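Local atomic coordinates of putative cell adhesion protein (Bacteroides eggerthii, PDB entry 4GPV), a protein that probably serves as a structural or adhesive subunit of a FimA-like pilus on the surface of a human gut bacterium. Residues Glu200-Tyr208 / Phe252-Pro260; Ser276-Phe284 / Gly314-Val324. All coordinates share one frame; numbering follows the deposited sequence. Where two conformers were deposited one is given.

Contact 1 (Glu200-Tyr208 / Phe252-Pro260)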
loop_
_atom_site.group_PDB
_atom_site.type_symbol
_atom_site.label_atom_id
_atom_site.label_comp_id
_atom_site.label_asym_id
_atom_site.label_seq_id
_atom_site.Cartn_x
_atom_site.Cartn_y
_atom_site.Cartn_z
ATOM N N GLU A 200 -12.087 3.165 8.399
ATOM C CA GLU A 200 -11.391 4.431 8.139
ATOM C C GLU A 200 -10.158 4.221 7.257
ATOM O O GLU A 200 -9.852 5.085 6.426
ATOM C CB GLU A 200 -10.962 5.097 9.453
ATOM C CG GLU A 200 -12.098 5.811 10.188
ATOM C CD GLU A 200 -11.859 6.231 11.633
ATOM O OE1 GLU A 200 -10.883 5.756 12.257
ATOM O OE2 GLU A 200 -12.691 7.000 12.164
ATOM N N LYS A 201 -9.442 3.082 7.444
ATOM C CA LYS A 201 -8.202 2.797 6.720
ATOM C C LYS A 201 -8.397 2.564 5.231
ATOM O O LYS A 201 -7.415 2.702 4.487
ATOM C CB LYS A 201 -7.495 1.588 7.333
ATOM C CG LYS A 201 -6.888 1.889 8.699
ATOM C CD LYS A 201 -6.268 0.616 9.291
ATOM C CE LYS A 201 -5.512 0.925 10.570
ATOM N NZ LYS A 201 -5.010 -0.324 11.198
ATOM N N VAL A 202 -9.643 2.248 4.779
ATOM C CA VAL A 202 -9.923 1.980 3.355
ATOM C C VAL A 202 -10.791 3.081 2.720
ATOM O O VAL A 202 -11.234 2.917 1.584
ATOM C CB VAL A 202 -10.553 0.569 3.141
ATOM C CG1 VAL A 202 -9.579 -0.526 3.596
ATOM C CG2 VAL A 202 -11.902 0.424 3.866
ATOM N N THR A 203 -11.021 4.189 3.436
ATOM C CA THR A 203 -11.831 5.272 2.875
ATOM C C THR A 203 -10.912 6.288 2.221
ATOM O O THR A 203 -10.008 6.799 2.884
ATOM C CB THR A 203 -12.703 5.925 3.953
ATOM O OG1 THR A 203 -13.350 4.908 4.718
ATOM C CG2 THR A 203 -13.739 6.869 3.342
ATOM N N GLN A 204 -11.167 6.612 0.942
ATOM C CA GLN A 204 -10.345 7.565 0.194
ATOM C C GLN A 204 -11.203 8.523 -0.564
ATOM O O GLN A 204 -12.218 8.110 -1.107
ATOM C CB GLN A 204 -9.442 6.810 -0.814
ATOM C CG GLN A 204 -8.487 5.785 -0.171
ATOM C CD GLN A 204 -7.282 6.371 0.535
ATOM O OE1 GLN A 204 -7.034 7.581 0.556
ATOM N NE2 GLN A 204 -6.520 5.523 1.170
ATOM N N ASN A 205 -10.763 9.783 -0.674
ATOM C CA ASN A 205 -11.437 10.753 -1.518
ATOM C C ASN A 205 -10.391 11.529 -2.339
ATOM O O ASN A 205 -10.746 12.419 -3.102
ATOM C CB ASN A 205 -12.377 11.673 -0.703
ATOM C CG ASN A 205 -11.743 12.564 0.327
ATOM O OD1 ASN A 205 -10.525 12.608 0.527
ATOM N ND2 ASN A 205 -12.593 13.325 1.004
ATOM N N GLU A 206 -9.101 11.156 -2.189
ATOM C CA GLU A 206 -7.949 11.674 -2.921
ATOM C C GLU A 206 -7.089 10.509 -3.384
ATOM O O GLU A 206 -6.963 9.512 -2.689
ATOM C CB GLU A 206 -7.111 12.665 -2.110
ATOM C CG GLU A 206 -7.793 13.993 -1.869
ATOM C CD GLU A 206 -6.888 14.927 -1.088
ATOM O OE1 GLU A 206 -6.613 14.639 0.100
ATOM O OE2 GLU A 206 -6.380 15.899 -1.690
ATOM N N PHE A 207 -6.524 10.639 -4.568
ATOM C CA PHE A 207 -5.796 9.543 -5.196
ATOM C C PHE A 207 -4.574 10.002 -5.956
ATOM O O PHE A 207 -4.524 11.134 -6.430
ATOM C CB PHE A 207 -6.736 8.880 -6.251
ATOM C CG PHE A 207 -8.075 8.441 -5.707
ATOM C CD1 PHE A 207 -8.205 7.223 -5.058
ATOM C CD2 PHE A 207 -9.152 9.325 -5.666
ATOM C CE1 PHE A 207 -9.407 6.863 -4.447
ATOM C CE2 PHE A 207 -10.352 8.963 -5.044
ATOM C CZ PHE A 207 -10.476 7.720 -4.470
ATOM N N TYR A 208 -3.694 9.051 -6.244
ATOM C CA TYR A 208 -2.622 9.246 -7.213
ATOM C C TYR A 208 -2.932 8.354 -8.417
ATOM O O TYR A 208 -3.565 7.305 -8.241
ATOM C CB TYR A 208 -1.257 8.880 -6.629
ATOM C CG TYR A 208 -0.839 9.759 -5.476
ATOM C CD1 TYR A 208 -0.285 11.022 -5.701
ATOM C CD2 TYR A 208 -0.957 9.317 -4.165
ATOM C CE1 TYR A 208 0.138 11.822 -4.636
ATOM C CE2 TYR A 208 -0.591 10.125 -3.094
ATOM C CZ TYR A 208 -0.041 11.373 -3.335
ATOM O OH TYR A 208 0.402 12.098 -2.259
ATOM N N PHE A 252 -2.244 2.353 -0.733
ATOM C CA PHE A 252 -2.988 2.329 0.510
ATOM C C PHE A 252 -4.430 1.760 0.315
ATOM O O PHE A 252 -4.912 1.577 -0.818
ATOM C CB PHE A 252 -3.034 3.726 1.141
ATOM C CG PHE A 252 -1.696 4.198 1.666
ATOM C CD1 PHE A 252 -0.816 3.309 2.292
ATOM C CD2 PHE A 252 -1.340 5.539 1.595
ATOM C CE1 PHE A 252 0.432 3.757 2.780
ATOM C CE2 PHE A 252 -0.101 5.985 2.103
ATOM C CZ PHE A 252 0.757 5.091 2.705
ATOM N N GLY A 253 -5.099 1.493 1.438
ATOM C CA GLY A 253 -6.446 0.934 1.462
ATOM C C GLY A 253 -7.415 1.705 0.604
ATOM O O GLY A 253 -7.332 2.924 0.519
ATOM N N ASN A 254 -8.292 1.011 -0.099
ATOM C CA ASN A 254 -9.265 1.676 -0.954
ATOM C C ASN A 254 -10.455 0.742 -1.177
ATOM O O ASN A 254 -10.343 -0.173 -1.986
ATOM C CB ASN A 254 -8.666 2.118 -2.319
ATOM C CG ASN A 254 -9.633 2.933 -3.153
ATOM O OD1 ASN A 254 -10.713 3.372 -2.699
ATOM N ND2 ASN A 254 -9.300 3.121 -4.407
ATOM N N ASP A 255 -11.601 1.037 -0.537
ATOM C CA ASP A 255 -12.833 0.222 -0.681
ATOM C C ASP A 255 -13.556 0.526 -1.992
ATOM O O ASP A 255 -14.549 -0.133 -2.341
ATOM C CB ASP A 255 -13.785 0.405 0.535
ATOM C CG ASP A 255 -14.228 1.836 0.841
ATOM O OD1 ASP A 255 -14.145 2.706 -0.069
ATOM O OD2 ASP A 255 -14.725 2.070 1.956
ATOM N N GLY A 256 -13.069 1.543 -2.687
ATOM C CA GLY A 256 -13.605 1.963 -3.970
ATOM C C GLY A 256 -14.967 2.610 -3.929
ATOM O O GLY A 256 -15.584 2.741 -4.983
ATOM N N THR A 257 -15.430 3.064 -2.739
ATOM C CA THR A 257 -16.753 3.685 -2.649
ATOM C C THR A 257 -16.726 5.091 -3.279
ATOM O O THR A 257 -17.797 5.611 -3.632
ATOM C CB THR A 257 -17.287 3.637 -1.219
ATOM O OG1 THR A 257 -16.358 4.277 -0.352
ATOM C CG2 THR A 257 -17.510 2.204 -0.740
ATOM N N THR A 258 -15.527 5.685 -3.477
ATOM C CA THR A 258 -15.418 6.927 -4.259
ATOM C C THR A 258 -14.913 6.538 -5.649
ATOM O O THR A 258 -15.539 6.850 -6.649
ATOM C CB THR A 258 -14.534 7.983 -3.589
ATOM O OG1 THR A 258 -15.170 8.401 -2.375
ATOM C CG2 THR A 258 -14.316 9.202 -4.491
ATOM N N GLN A 259 -13.760 5.857 -5.703
ATOM C CA GLN A 259 -13.197 5.413 -6.984
ATOM C C GLN A 259 -12.352 4.212 -6.712
ATOM O O GLN A 259 -11.403 4.355 -5.941
ATOM C CB GLN A 259 -12.347 6.519 -7.651
ATOM C CG GLN A 259 -11.558 6.039 -8.897
ATOM C CD GLN A 259 -12.400 5.470 -10.035
ATOM O OE1 GLN A 259 -13.373 6.071 -10.490
ATOM N NE2 GLN A 259 -12.038 4.299 -10.552
ATOM N N PRO A 260 -12.597 3.040 -7.352
ATOM C CA PRO A 260 -11.713 1.901 -7.066
ATOM C C PRO A 260 -10.350 2.044 -7.697
ATOM O O PRO A 260 -10.186 2.700 -8.713
ATOM C CB PRO A 260 -12.435 0.726 -7.715
ATOM C CG PRO A 260 -13.266 1.348 -8.807
ATOM C CD PRO A 260 -13.709 2.644 -8.238
HETATM O O HOH W 1 -13.323 5.307 -0.348
HETATM O O HOH W 2 -14.963 7.338 0.017
#
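Gln204 and Gly253 show how a side-chain amide can join two segments that form no beta pairing with each other. The Gln204 side chain already points toward 252-260, and its bend at chi2 (-76°) brings NE2 to Gly253 O, 2.8 Å away, in a hydrogen bond it donates; that oxygen lies almost in the plane of the glutamine amide. NE2 also bonds Lys191 O, so two backbone carbonyls hold this buried amide. The direct backbone bond runs the other way, from Asp255 N to Val202 O (2.9 Å), and the CA of Asn254 adds a CA-H...O contact to the same oxygen.

Water extends the polar network. Water 1 accepts from Gln204 N and donates to Asp255 OD1, while water 2 joins Gln204 O to Thr258 OG1 at 2.6 Å from the hydroxyl. Asp255 OD1 is also gripped by Thr257 N and Thr257 OG1, both from one face of the carboxylate, the former closing an Asx turn. A second Asx turn is made by Asn254 OD1 and Gly256 N, and Asn254 ND2 reaches across the loop to Gln259 O (2.9 Å).

The apolar part centres on Phe207. Gln259 CB lies over one face of the ring, 3.9 Å from Phe207 CZ, whereas Asn254 ND2 and Thr258 CG2 meet the ring edge. Val202 CG2 rests against Asp255 CB at 3.8 Å. Gly253 CA lies 3.6 Å from Lys201 O, on the side where a side chain would run into that oxygen.

The contact thus sets the connection from helix 198-201 to strand 207-209 against the loop between strands 247-251 and 262-271. Strand 176-193 lies alongside, pairing with Phe207's neighbours Glu206 and Tyr208, and the Phe252 side chain touches Val156 and Ala157 of strand 146-169.

Contact 2 (Ser276-Phe284 / Gly314-Val324)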
loop_
_atom_site.group_PDB
_atom_site.type_symbol
_atom_site.label_atom_id
_atom_site.label_comp_id
_atom_site.label_asym_id
_atom_site.label_seq_id
_atom_site.Cartn_x
_atom_site.Cartn_y
_atom_site.Cartn_z
ATOM N N SER A 276 -3.818 5.194 -30.571
ATOM C CA SER A 276 -4.658 5.519 -29.425
ATOM C C SER A 276 -4.288 4.653 -28.243
ATOM O O SER A 276 -3.829 3.527 -28.438
ATOM C CB SER A 276 -6.139 5.328 -29.780
ATOM O OG SER A 276 -6.395 4.041 -30.316
ATOM N N PRO A 277 -4.512 5.134 -27.007
ATOM C CA PRO A 277 -4.198 4.298 -25.844
ATOM C C PRO A 277 -5.259 3.205 -25.630
ATOM O O PRO A 277 -6.470 3.414 -25.820
ATOM C CB PRO A 277 -4.170 5.294 -24.677
ATOM C CG PRO A 277 -4.990 6.428 -25.117
ATOM C CD PRO A 277 -5.014 6.470 -26.610
ATOM N N ILE A 278 -4.793 2.017 -25.270
ATOM C CA ILE A 278 -5.656 0.873 -24.959
ATOM C C ILE A 278 -5.177 0.313 -23.649
ATOM O O ILE A 278 -4.043 0.577 -23.232
ATOM C CB ILE A 278 -5.760 -0.219 -26.061
ATOM C CG1 ILE A 278 -4.378 -0.844 -26.353
ATOM C CG2 ILE A 278 -6.441 0.332 -27.328
ATOM C CD1 ILE A 278 -4.366 -2.101 -27.148
ATOM N N PHE A 279 -6.043 -0.414 -22.983
ATOM C CA PHE A 279 -5.732 -0.953 -21.656
ATOM C C PHE A 279 -6.152 -2.398 -21.498
ATOM O O PHE A 279 -7.147 -2.821 -22.074
ATOM C CB PHE A 279 -6.465 -0.119 -20.580
ATOM C CG PHE A 279 -6.095 1.340 -20.554
ATOM C CD1 PHE A 279 -6.749 2.257 -21.374
ATOM C CD2 PHE A 279 -5.071 1.798 -19.739
ATOM C CE1 PHE A 279 -6.391 3.609 -21.364
ATOM C CE2 PHE A 279 -4.738 3.150 -19.695
ATOM C CZ PHE A 279 -5.369 4.047 -20.547
ATOM N N TYR A 280 -5.413 -3.146 -20.656
ATOM C CA TYR A 280 -5.794 -4.506 -20.261
ATOM C C TYR A 280 -5.931 -4.399 -18.743
ATOM O O TYR A 280 -4.934 -4.498 -18.032
ATOM C CB TYR A 280 -4.748 -5.542 -20.704
ATOM C CG TYR A 280 -4.462 -5.504 -22.186
ATOM C CD1 TYR A 280 -5.211 -6.271 -23.079
ATOM C CD2 TYR A 280 -3.402 -4.756 -22.694
ATOM C CE1 TYR A 280 -4.884 -6.332 -24.431
ATOM C CE2 TYR A 280 -3.095 -4.770 -24.061
ATOM C CZ TYR A 280 -3.842 -5.558 -24.927
ATOM O OH TYR A 280 -3.516 -5.589 -26.270
ATOM N N PRO A 281 -7.123 -4.017 -18.245
ATOM C CA PRO A 281 -7.226 -3.652 -16.825
ATOM C C PRO A 281 -7.923 -4.656 -15.901
ATOM O O PRO A 281 -8.636 -5.562 -16.354
ATOM C CB PRO A 281 -8.085 -2.397 -16.904
ATOM C CG PRO A 281 -9.002 -2.652 -18.091
ATOM C CD PRO A 281 -8.373 -3.691 -18.962
ATOM N N ILE A 282 -7.756 -4.417 -14.599
ATOM C CA ILE A 282 -8.471 -5.120 -13.548
ATOM C C ILE A 282 -8.897 -4.098 -12.502
ATOM O O ILE A 282 -8.056 -3.376 -11.959
ATOM C CB ILE A 282 -7.750 -6.351 -12.935
ATOM C CG1 ILE A 282 -8.734 -7.204 -12.062
ATOM C CG2 ILE A 282 -6.513 -5.990 -12.171
ATOM C CD1 ILE A 282 -10.073 -7.811 -12.870
ATOM N N LEU A 283 -10.214 -4.025 -12.241
ATOM C CA LEU A 283 -10.771 -3.113 -11.235
ATOM C C LEU A 283 -10.818 -3.817 -9.911
ATOM O O LEU A 283 -11.341 -4.930 -9.851
ATOM C CB LEU A 283 -12.200 -2.656 -11.616
ATOM C CG LEU A 283 -12.338 -1.459 -12.534
ATOM C CD1 LEU A 283 -11.908 -1.812 -13.905
ATOM C CD2 LEU A 283 -13.776 -1.029 -12.596
ATOM N N PHE A 284 -10.311 -3.171 -8.853
ATOM C CA PHE A 284 -10.351 -3.722 -7.495
ATOM C C PHE A 284 -11.689 -3.335 -6.868
ATOM O O PHE A 284 -11.780 -2.431 -6.007
ATOM C CB PHE A 284 -9.171 -3.254 -6.647
ATOM C CG PHE A 284 -7.919 -3.998 -7.034
ATOM C CD1 PHE A 284 -7.647 -5.255 -6.500
ATOM C CD2 PHE A 284 -7.046 -3.474 -7.983
ATOM C CE1 PHE A 284 -6.490 -5.955 -6.872
ATOM C CE2 PHE A 284 -5.875 -4.170 -8.341
ATOM C CZ PHE A 284 -5.629 -5.413 -7.803
ATOM N N GLY A 314 -7.088 -9.431 -29.544
ATOM C CA GLY A 314 -6.257 -8.938 -28.446
ATOM C C GLY A 314 -6.105 -7.434 -28.272
ATOM O O GLY A 314 -5.047 -6.982 -27.834
ATOM N N GLY A 315 -7.161 -6.677 -28.567
ATOM C CA GLY A 315 -7.165 -5.214 -28.553
ATOM C C GLY A 315 -7.478 -4.457 -27.273
ATOM O O GLY A 315 -7.476 -3.226 -27.283
ATOM N N GLY A 316 -7.736 -5.159 -26.180
ATOM C CA GLY A 316 -8.012 -4.522 -24.888
ATOM C C GLY A 316 -9.248 -3.642 -24.901
ATOM O O GLY A 316 -10.201 -3.924 -25.633
ATOM N N THR A 317 -9.232 -2.580 -24.094
ATOM C CA THR A 317 -10.313 -1.605 -23.979
ATOM C C THR A 317 -9.796 -0.176 -24.007
ATOM O O THR A 317 -8.686 0.099 -23.564
ATOM C CB THR A 317 -11.156 -1.828 -22.698
ATOM O OG1 THR A 317 -12.276 -0.939 -22.748
ATOM C CG2 THR A 317 -10.373 -1.568 -21.395
ATOM N N THR A 318 -10.635 0.743 -24.499
ATOM C CA THR A 318 -10.317 2.172 -24.534
ATOM C C THR A 318 -10.594 2.819 -23.172
ATOM O O THR A 318 -10.053 3.889 -22.904
ATOM C CB THR A 318 -11.141 2.894 -25.621
ATOM O OG1 THR A 318 -12.509 2.841 -25.244
ATOM C CG2 THR A 318 -10.964 2.282 -27.007
ATOM N N ASP A 319 -11.474 2.211 -22.337
ATOM C CA ASP A 319 -11.834 2.798 -21.034
ATOM C C ASP A 319 -11.482 1.843 -19.910
ATOM O O ASP A 319 -12.219 0.896 -19.656
ATOM C CB ASP A 319 -13.328 3.183 -20.961
ATOM C CG ASP A 319 -13.697 4.037 -19.746
ATOM O OD1 ASP A 319 -12.824 4.265 -18.887
ATOM O OD2 ASP A 319 -14.851 4.492 -19.671
ATOM N N PRO A 320 -10.379 2.111 -19.199
ATOM C CA PRO A 320 -9.978 1.198 -18.121
ATOM C C PRO A 320 -10.864 1.312 -16.889
ATOM O O PRO A 320 -10.775 0.453 -16.029
ATOM C CB PRO A 320 -8.552 1.636 -17.805
ATOM C CG PRO A 320 -8.530 3.091 -18.132
ATOM C CD PRO A 320 -9.434 3.237 -19.338
ATOM N N GLU A 321 -11.693 2.363 -16.796
ATOM C CA GLU A 321 -12.561 2.561 -15.619
ATOM C C GLU A 321 -13.879 1.773 -15.697
ATOM O O GLU A 321 -14.614 1.731 -14.708
ATOM C CB GLU A 321 -12.863 4.038 -15.410
ATOM C CG GLU A 321 -11.628 4.861 -15.087
ATOM C CD GLU A 321 -11.848 6.354 -14.940
ATOM O OE1 GLU A 321 -13.012 6.795 -14.801
ATOM O OE2 GLU A 321 -10.841 7.091 -14.954
ATOM N N GLU A 322 -14.168 1.161 -16.856
ATOM C CA GLU A 322 -15.368 0.343 -17.060
ATOM C C GLU A 322 -14.963 -1.136 -17.103
ATOM O O GLU A 322 -13.986 -1.467 -17.775
ATOM C CB GLU A 322 -16.123 0.742 -18.333
ATOM C CG GLU A 322 -16.768 2.121 -18.317
ATOM C CD GLU A 322 -17.751 2.441 -17.206
ATOM O OE1 GLU A 322 -18.612 1.586 -16.892
ATOM O OE2 GLU A 322 -17.676 3.570 -16.671
ATOM N N PRO A 323 -15.704 -2.050 -16.432
ATOM C CA PRO A 323 -15.307 -3.471 -16.457
ATOM C C PRO A 323 -15.257 -4.053 -17.873
ATOM O O PRO A 323 -15.980 -3.608 -18.774
ATOM C CB PRO A 323 -16.376 -4.162 -15.606
ATOM C CG PRO A 323 -16.964 -3.084 -14.770
ATOM C CD PRO A 323 -16.906 -1.841 -15.600
ATOM N N VAL A 324 -14.339 -5.000 -18.075
ATOM C CA VAL A 324 -14.121 -5.634 -19.370
ATOM C C VAL A 324 -14.739 -7.024 -19.348
ATOM O O VAL A 324 -14.537 -7.784 -18.397
ATOM C CB VAL A 324 -12.611 -5.670 -19.764
ATOM C CG1 VAL A 324 -12.381 -6.430 -21.069
ATOM C CG2 VAL A 324 -12.053 -4.264 -19.886
HETATM O O HOH W 3 -7.964 5.071 -24.168
#
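Phe279 and Pro320 form a compact example of proline-aromatic packing: Pro320 CG sits 3.7 Å from the centroid of the Phe279 ring, 7° off its normal, a CH-pi contact over the face. The ring edge meets Thr317 O. That oxygen accepts from Phe279 N, and Thr317 N returns a bond to Phe279 O (2.9 Å), making a single antiparallel hydrogen-bonded bridge.

Next to the bridge, Tyr280 OH donates to Gly314 O at 2.6 Å, the carbonyl oxygen lying in the plane of the phenol ring. Pro281 CG packs on Thr317 CG2 (3.7 Å) with Val324 CG2 close by, and Leu283 CD1 approaches Pro320 O.

Further out, Thr317 OG1 accepts from Asp319 N in an ST turn, and Asp319 OD1 from Glu321 N in an Asx turn. The Asx turn lies within the type I turn Asp319-Glu322, which has Pro320 at its second position; the ST turn leads into it. Water 3 ties Pro277 O to Thr318 O. Tyr214 meets Phe279 edge-to-face and bonds Glu321.

The loop thus joins strand 274-283 by one two-bond bridge and a tyrosine hydroxyl bond, while the rest is largely apolar packing of Phe279, Pro281 and Leu283 with Pro320 and its neighbours.

Followed from the N terminus, the chain makes contact 1 first, when the loop leaving strand 247-251 returns to 200-208 and closes an excursion of 43 residues. Strands 262-271 and 274-283 follow as an antiparallel pair, and contact 2 then closes a second, shorter excursion when 314-324 comes back to 276-284. The two closures stand in series, neither nested nor crossed. Their centres lie 20 Å apart, yet they meet where Pro260 CB packs against Phe284 O at 3.6 Å. Both reach the sheet containing strand 176-193: contact 1 through strand 207-209, contact 2 through strand 274-283, whose covering loop leads on to strand 329-343 of the other sheet.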